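PDB 2PYX: tryptophan halogenase from Shewanella frigidimarina, which probably acts as an FAD-dependent monooxygenase of the tryptophan halogenase family, whose characterised members halogenate the indole ring of tryptophan. Local coordinates for residues I95-D100 against R421-H426; P126-H131 against V468-S473. All coordinates share one frame; numbering follows the deposited sequence. Where two conformers were deposited one is given.

Along the chain the segments alternate: 95-100, 126-131, 421-426, then 468-473, so the two contacts interlock rather than follow one another. Their centres lie about 20 Å apart, on the same side of the chain's centre. Contact 1 joins the loop after strand 87-95 to helix 421-425; contact 2 joins helix 125-128 to the end of helix 462-471. Helix 383-413 is common ground, touched by W97 and Y422 from contact 1 and by V468 and L469 from contact 2. They also meet directly: C98 SG packs 3.6 Å from CA of the selenomethionine M472. Parts more than 300 residues apart in sequence are thereby packed together, all within the tryptophan halogenase family region.

Contact 1: residues I95-D100 against R421-H426; sequences INWCKD and RYWRDH
W97, in the loop that follows strand 87-95, faces W423 on the short helix 421-425 with their CA atoms 9.6 Å apart, a gap bridged by the two indoles. The contact is an offset edge-to-face pair: the six-membered rings have centroids 5.3 Å apart and planes at 86°. W423 supplies the edge and W97 the face. The leading atom, W423 CH2, stands 3.5 Å above the W97 ring plane, displaced towards the rim, and comes within 3.6 Å of W97 CE3. Beside it W423 CZ3 lies 3.8 Å from the same W97 CE3, so two neighbouring C-H positions of one indole rest on the benzo part of the other. W423 points at the loop from its root, with CG anti to the carbonyl carbon (chi1 -68°), whereas W97 reaches the helix through the end of its side chain. At the far end of the W423 indole, NE1 hydrogen-bonds to Q279 O, which limits the swing of the ring. One W423 face carries Y422 CD2, 3.5 Å above its plane. Within the helix, away from the indoles, R421 NH1 and D425 OD2 form a salt bridge of 2.9 Å, and D425 OD2 is also bonded to H303 NE2. Loop and helix are joined further through the residues leading into the helix: W97 O bonds to S415 OG, and D100 OD2 to Q418 N. Both tryptophans touch A278 on strand 274-279, the parallel neighbour of strand 87-95, and W97 also touches H411 of helix 383-413. The W97 side chain is about 8 Å from that of E361, a predicted tryptophan-binding residue, so this buried offset edge-to-face pair probably belongs to the surroundings of the substrate site in the halogenase fold.

Contact 2: residues P126-H131 against V468-S473; sequences PYWLPH and VLYGMS
W128 presses a corner of its indole into the root of the Y470 side chain: W128 CZ3 lies 3.5 Å from Y470 CG, and W128 CH2 3.6 Å from Y470 CB. The six-membered ring of W128 and the Y470 ring are inclined at 57°, with centroids 5.4 Å apart. With CG anti to the backbone N (chi1 159°), W128 extends its six-membered ring towards helix 462-471. Further along the phenol, in the conformer of L129 described here, L129 CD1 meets Y470 CE1 at 3.8 Å, the two side chains crossing at about a right angle; L129 has a second conformer, so this touch is less certain. Both polar ends are held outside the contact, W128 NE1 by V135 O and Y470 OH by T476 OG1. Replacing Y470 with an alanine would probably leave W128 with only the CB contact and the T476 hydroxyl without its phenol partner. Just beyond Y470 the helix ends in a Schellman motif, with S473 at positive phi and F474 N bonded to L469 O. W128 also meets F137 and F494, the latter on helix 484-507, while V468 packs on helix 383-413 and on Y109 of strand 108-112.

Contact 1: residues I95-D100 against R421-H426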
# COMPACT_ATOMS: atom_id res chain seq x y z
N ILE A 95 -12.63 2.59 -12.21
CA ILE A 95 -13.44 2.54 -13.42
C ILE A 95 -14.70 1.75 -13.08
O ILE A 95 -14.60 0.65 -12.56
CB ILE A 95 -12.62 1.90 -14.55
CG1 ILE A 95 -11.31 2.69 -14.74
CG2 ILE A 95 -13.43 1.84 -15.82
CD1 ILE A 95 -10.30 1.99 -15.58
N ASN A 96 -15.86 2.29 -13.46
CA ASN A 96 -17.15 1.64 -13.32
C ASN A 96 -17.57 1.33 -11.88
O ASN A 96 -18.40 0.48 -11.65
CB ASN A 96 -17.23 0.38 -14.19
CG ASN A 96 -17.16 0.68 -15.67
OD1 ASN A 96 -17.30 1.82 -16.08
ND2 ASN A 96 -16.85 -0.34 -16.45
N TRP A 97 -17.04 2.08 -10.93
CA TRP A 97 -17.41 1.86 -9.54
C TRP A 97 -18.69 2.57 -9.16
O TRP A 97 -19.36 2.18 -8.20
CB TRP A 97 -16.29 2.37 -8.59
CG TRP A 97 -15.20 1.42 -8.41
CD1 TRP A 97 -14.22 1.06 -9.28
CD2 TRP A 97 -14.96 0.68 -7.21
NE1 TRP A 97 -13.39 0.11 -8.71
CE2 TRP A 97 -13.83 -0.13 -7.42
CE3 TRP A 97 -15.62 0.63 -5.96
CZ2 TRP A 97 -13.34 -0.98 -6.44
CZ3 TRP A 97 -15.11 -0.21 -4.99
CH2 TRP A 97 -14.00 -1.01 -5.24
N CYS A 98 -19.02 3.65 -9.85
CA CYS A 98 -20.14 4.49 -9.44
C CYS A 98 -21.53 4.05 -9.89
O CYS A 98 -22.52 4.26 -9.17
CB CYS A 98 -19.96 5.93 -9.89
SG CYS A 98 -18.49 6.71 -9.23
N LYS A 99 -21.61 3.54 -11.13
CA LYS A 99 -22.91 3.26 -11.74
C LYS A 99 -22.89 1.89 -12.39
O LYS A 99 -21.85 1.39 -12.76
CB LYS A 99 -23.20 4.31 -12.81
CG LYS A 99 -23.41 5.74 -12.31
CD LYS A 99 -23.33 6.68 -13.52
CE LYS A 99 -23.44 8.16 -13.18
NZ LYS A 99 -23.08 8.98 -14.41
N ASP A 100 -24.08 1.30 -12.53
CA ASP A 100 -24.22 0.12 -13.37
C ASP A 100 -23.75 0.50 -14.78
O ASP A 100 -24.25 1.51 -15.31
CB ASP A 100 -25.67 -0.33 -13.39
CG ASP A 100 -26.12 -0.83 -12.05
OD1 ASP A 100 -25.54 -1.82 -11.61
OD2 ASP A 100 -27.01 -0.22 -11.47
N ARG A 421 -26.72 -7.73 -6.26
CA ARG A 421 -26.89 -7.84 -4.80
C ARG A 421 -25.63 -7.40 -4.05
O ARG A 421 -25.73 -6.80 -2.98
CB ARG A 421 -27.27 -9.28 -4.42
CG ARG A 421 -27.52 -9.45 -2.92
CD ARG A 421 -27.99 -10.83 -2.53
NE ARG A 421 -27.01 -11.90 -2.80
CZ ARG A 421 -26.11 -12.37 -1.96
NH1 ARG A 421 -25.92 -11.79 -0.79
NH2 ARG A 421 -25.37 -13.41 -2.28
N TYR A 422 -24.48 -7.80 -4.57
CA TYR A 422 -23.18 -7.46 -3.95
C TYR A 422 -23.09 -5.96 -3.64
O TYR A 422 -22.74 -5.55 -2.51
CB TYR A 422 -22.04 -7.86 -4.87
CG TYR A 422 -20.65 -7.48 -4.41
CD1 TYR A 422 -19.93 -8.31 -3.56
CD2 TYR A 422 -20.04 -6.34 -4.88
CE1 TYR A 422 -18.63 -8.04 -3.20
CE2 TYR A 422 -18.77 -6.02 -4.52
CZ TYR A 422 -18.06 -6.86 -3.68
OH TYR A 422 -16.77 -6.60 -3.29
N TRP A 423 -23.45 -5.13 -4.62
CA TRP A 423 -23.31 -3.69 -4.46
C TRP A 423 -24.38 -3.15 -3.52
O TRP A 423 -24.13 -2.25 -2.71
CB TRP A 423 -23.25 -2.99 -5.84
CG TRP A 423 -22.00 -3.35 -6.54
CD1 TRP A 423 -21.79 -4.36 -7.42
CD2 TRP A 423 -20.70 -2.74 -6.35
NE1 TRP A 423 -20.48 -4.41 -7.81
CE2 TRP A 423 -19.78 -3.42 -7.15
CE3 TRP A 423 -20.24 -1.64 -5.59
CZ2 TRP A 423 -18.43 -3.09 -7.20
CZ3 TRP A 423 -18.90 -1.31 -5.67
CH2 TRP A 423 -18.02 -2.01 -6.48
N ARG A 424 -25.62 -3.68 -3.62
CA ARG A 424 -26.66 -3.27 -2.73
C ARG A 424 -26.31 -3.63 -1.30
O ARG A 424 -26.55 -2.85 -0.39
CB ARG A 424 -28.03 -3.88 -3.14
CG ARG A 424 -28.46 -3.51 -4.58
CD ARG A 424 -29.89 -4.00 -4.96
NE ARG A 424 -30.03 -5.47 -4.91
CZ ARG A 424 -29.95 -6.29 -5.95
NH1 ARG A 424 -29.72 -5.86 -7.19
NH2 ARG A 424 -30.12 -7.59 -5.76
N ASP A 425 -25.80 -4.83 -1.09
CA ASP A 425 -25.41 -5.31 0.26
C ASP A 425 -24.34 -4.40 0.89
O ASP A 425 -24.40 -4.14 2.08
CB ASP A 425 -24.82 -6.72 0.17
CG ASP A 425 -25.85 -7.80 0.06
OD1 ASP A 425 -27.04 -7.57 0.44
OD2 ASP A 425 -25.42 -8.93 -0.31
N HIS A 426 -23.45 -3.86 0.06
CA HIS A 426 -22.35 -2.99 0.57
C HIS A 426 -22.88 -1.70 1.19
O HIS A 426 -22.12 -1.07 1.95
CB HIS A 426 -21.38 -2.66 -0.55
CG HIS A 426 -20.14 -3.51 -0.56
ND1 HIS A 426 -19.26 -3.53 0.50
CD2 HIS A 426 -19.63 -4.36 -1.48
CE1 HIS A 426 -18.26 -4.36 0.22
NE2 HIS A 426 -18.46 -4.88 -0.99

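Contact 2: residues P126-H131 against V468-S473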
# COMPACT_ATOMS: atom_id res chain seq x y z
N PRO A 126 -13.70 22.64 -0.24
CA PRO A 126 -15.00 23.34 -0.17
C PRO A 126 -15.18 24.47 -1.20
O PRO A 126 -16.33 24.79 -1.51
CB PRO A 126 -15.04 23.90 1.26
CG PRO A 126 -13.64 23.94 1.67
CD PRO A 126 -12.97 22.76 1.03
N TYR A 127 -14.08 25.04 -1.68
CA TYR A 127 -14.13 26.04 -2.76
C TYR A 127 -14.42 25.44 -4.13
O TYR A 127 -14.94 26.13 -5.02
CB TYR A 127 -12.83 26.89 -2.75
CG TYR A 127 -12.69 27.60 -1.42
CD1 TYR A 127 -13.27 28.86 -1.20
CD2 TYR A 127 -12.06 26.99 -0.33
CE1 TYR A 127 -13.22 29.47 0.06
CE2 TYR A 127 -12.00 27.62 0.93
CZ TYR A 127 -12.57 28.88 1.10
OH TYR A 127 -12.50 29.43 2.38
N TRP A 128 -14.06 24.17 -4.32
CA TRP A 128 -14.38 23.46 -5.53
C TRP A 128 -15.86 23.04 -5.58
O TRP A 128 -16.48 23.00 -6.63
CB TRP A 128 -13.45 22.24 -5.72
CG TRP A 128 -14.05 21.26 -6.64
CD1 TRP A 128 -14.05 21.30 -8.01
CD2 TRP A 128 -14.85 20.14 -6.28
NE1 TRP A 128 -14.74 20.25 -8.50
CE2 TRP A 128 -15.28 19.53 -7.47
CE3 TRP A 128 -15.26 19.60 -5.06
CZ2 TRP A 128 -16.08 18.40 -7.46
CZ3 TRP A 128 -16.03 18.47 -5.06
CH2 TRP A 128 -16.44 17.88 -6.24
N LEU A 129 -16.41 22.71 -4.42
CA LEU A 129 -17.70 22.07 -4.34
C LEU A 129 -18.82 22.72 -5.18
O LEU A 129 -19.58 22.01 -5.86
CB LEU A 129 -18.06 21.95 -2.85
CG LEU A 129 -19.13 20.98 -2.42
CD1 LEU A 129 -18.80 19.56 -2.84
CD2 LEU A 129 -19.30 21.10 -0.91
N PRO A 130 -18.95 24.07 -5.14
CA PRO A 130 -19.99 24.67 -5.98
C PRO A 130 -19.84 24.40 -7.48
O PRO A 130 -20.79 24.60 -8.23
CB PRO A 130 -19.85 26.18 -5.71
CG PRO A 130 -19.12 26.29 -4.42
CD PRO A 130 -18.20 25.09 -4.38
N HIS A 131 -18.66 23.93 -7.91
CA HIS A 131 -18.34 23.78 -9.34
C HIS A 131 -18.32 22.34 -9.80
O HIS A 131 -17.86 22.03 -10.89
CB HIS A 131 -17.00 24.48 -9.58
CG HIS A 131 -16.99 25.89 -9.09
ND1 HIS A 131 -17.71 26.88 -9.72
CD2 HIS A 131 -16.45 26.45 -7.99
CE1 HIS A 131 -17.58 28.01 -9.04
NE2 HIS A 131 -16.82 27.77 -7.98
N VAL A 468 -11.73 10.30 -3.08
CA VAL A 468 -12.68 9.21 -3.27
C VAL A 468 -14.11 9.72 -3.17
O VAL A 468 -14.95 9.45 -4.05
CB VAL A 468 -12.41 8.02 -2.32
CG1 VAL A 468 -13.54 6.97 -2.40
CG2 VAL A 468 -11.08 7.38 -2.67
N LEU A 469 -14.44 10.45 -2.11
CA LEU A 469 -15.80 10.91 -1.89
C LEU A 469 -16.31 11.68 -3.10
O LEU A 469 -17.41 11.44 -3.60
CB LEU A 469 -15.86 11.77 -0.63
CG LEU A 469 -17.21 12.10 -0.02
CD1 LEU A 469 -17.90 10.86 0.52
CD2 LEU A 469 -17.08 13.10 1.11
N TYR A 470 -15.53 12.65 -3.55
CA TYR A 470 -15.95 13.52 -4.64
C TYR A 470 -15.62 12.95 -6.00
O TYR A 470 -16.28 13.30 -6.99
CB TYR A 470 -15.42 14.94 -4.44
CG TYR A 470 -15.96 15.51 -3.15
CD1 TYR A 470 -17.34 15.60 -2.88
CD2 TYR A 470 -15.09 15.86 -2.11
CE1 TYR A 470 -17.83 16.02 -1.68
CE2 TYR A 470 -15.60 16.32 -0.89
CZ TYR A 470 -16.94 16.41 -0.66
OH TYR A 470 -17.44 16.83 0.55
N GLY A 471 -14.65 12.05 -6.09
CA GLY A 471 -14.50 11.26 -7.30
C GLY A 471 -15.77 10.52 -7.65
O GLY A 471 -16.12 10.39 -8.85
N MSE A 472 -16.46 10.04 -6.64
CA MSE A 472 -17.67 9.27 -6.80
C MSE A 472 -18.94 10.11 -6.67
O MSE A 472 -20.03 9.58 -6.46
CB MSE A 472 -17.66 8.08 -5.82
CG MSE A 472 -16.48 7.19 -6.06
SE MSE A 472 -16.56 5.55 -4.95
CE MSE A 472 -18.20 4.70 -5.81
N SER A 473 -18.81 11.43 -6.82
CA SER A 473 -19.96 12.33 -6.97
C SER A 473 -20.86 12.44 -5.75
O SER A 473 -22.04 12.78 -5.85
CB SER A 473 -20.79 11.95 -8.19
OG SER A 473 -19.96 12.03 -9.34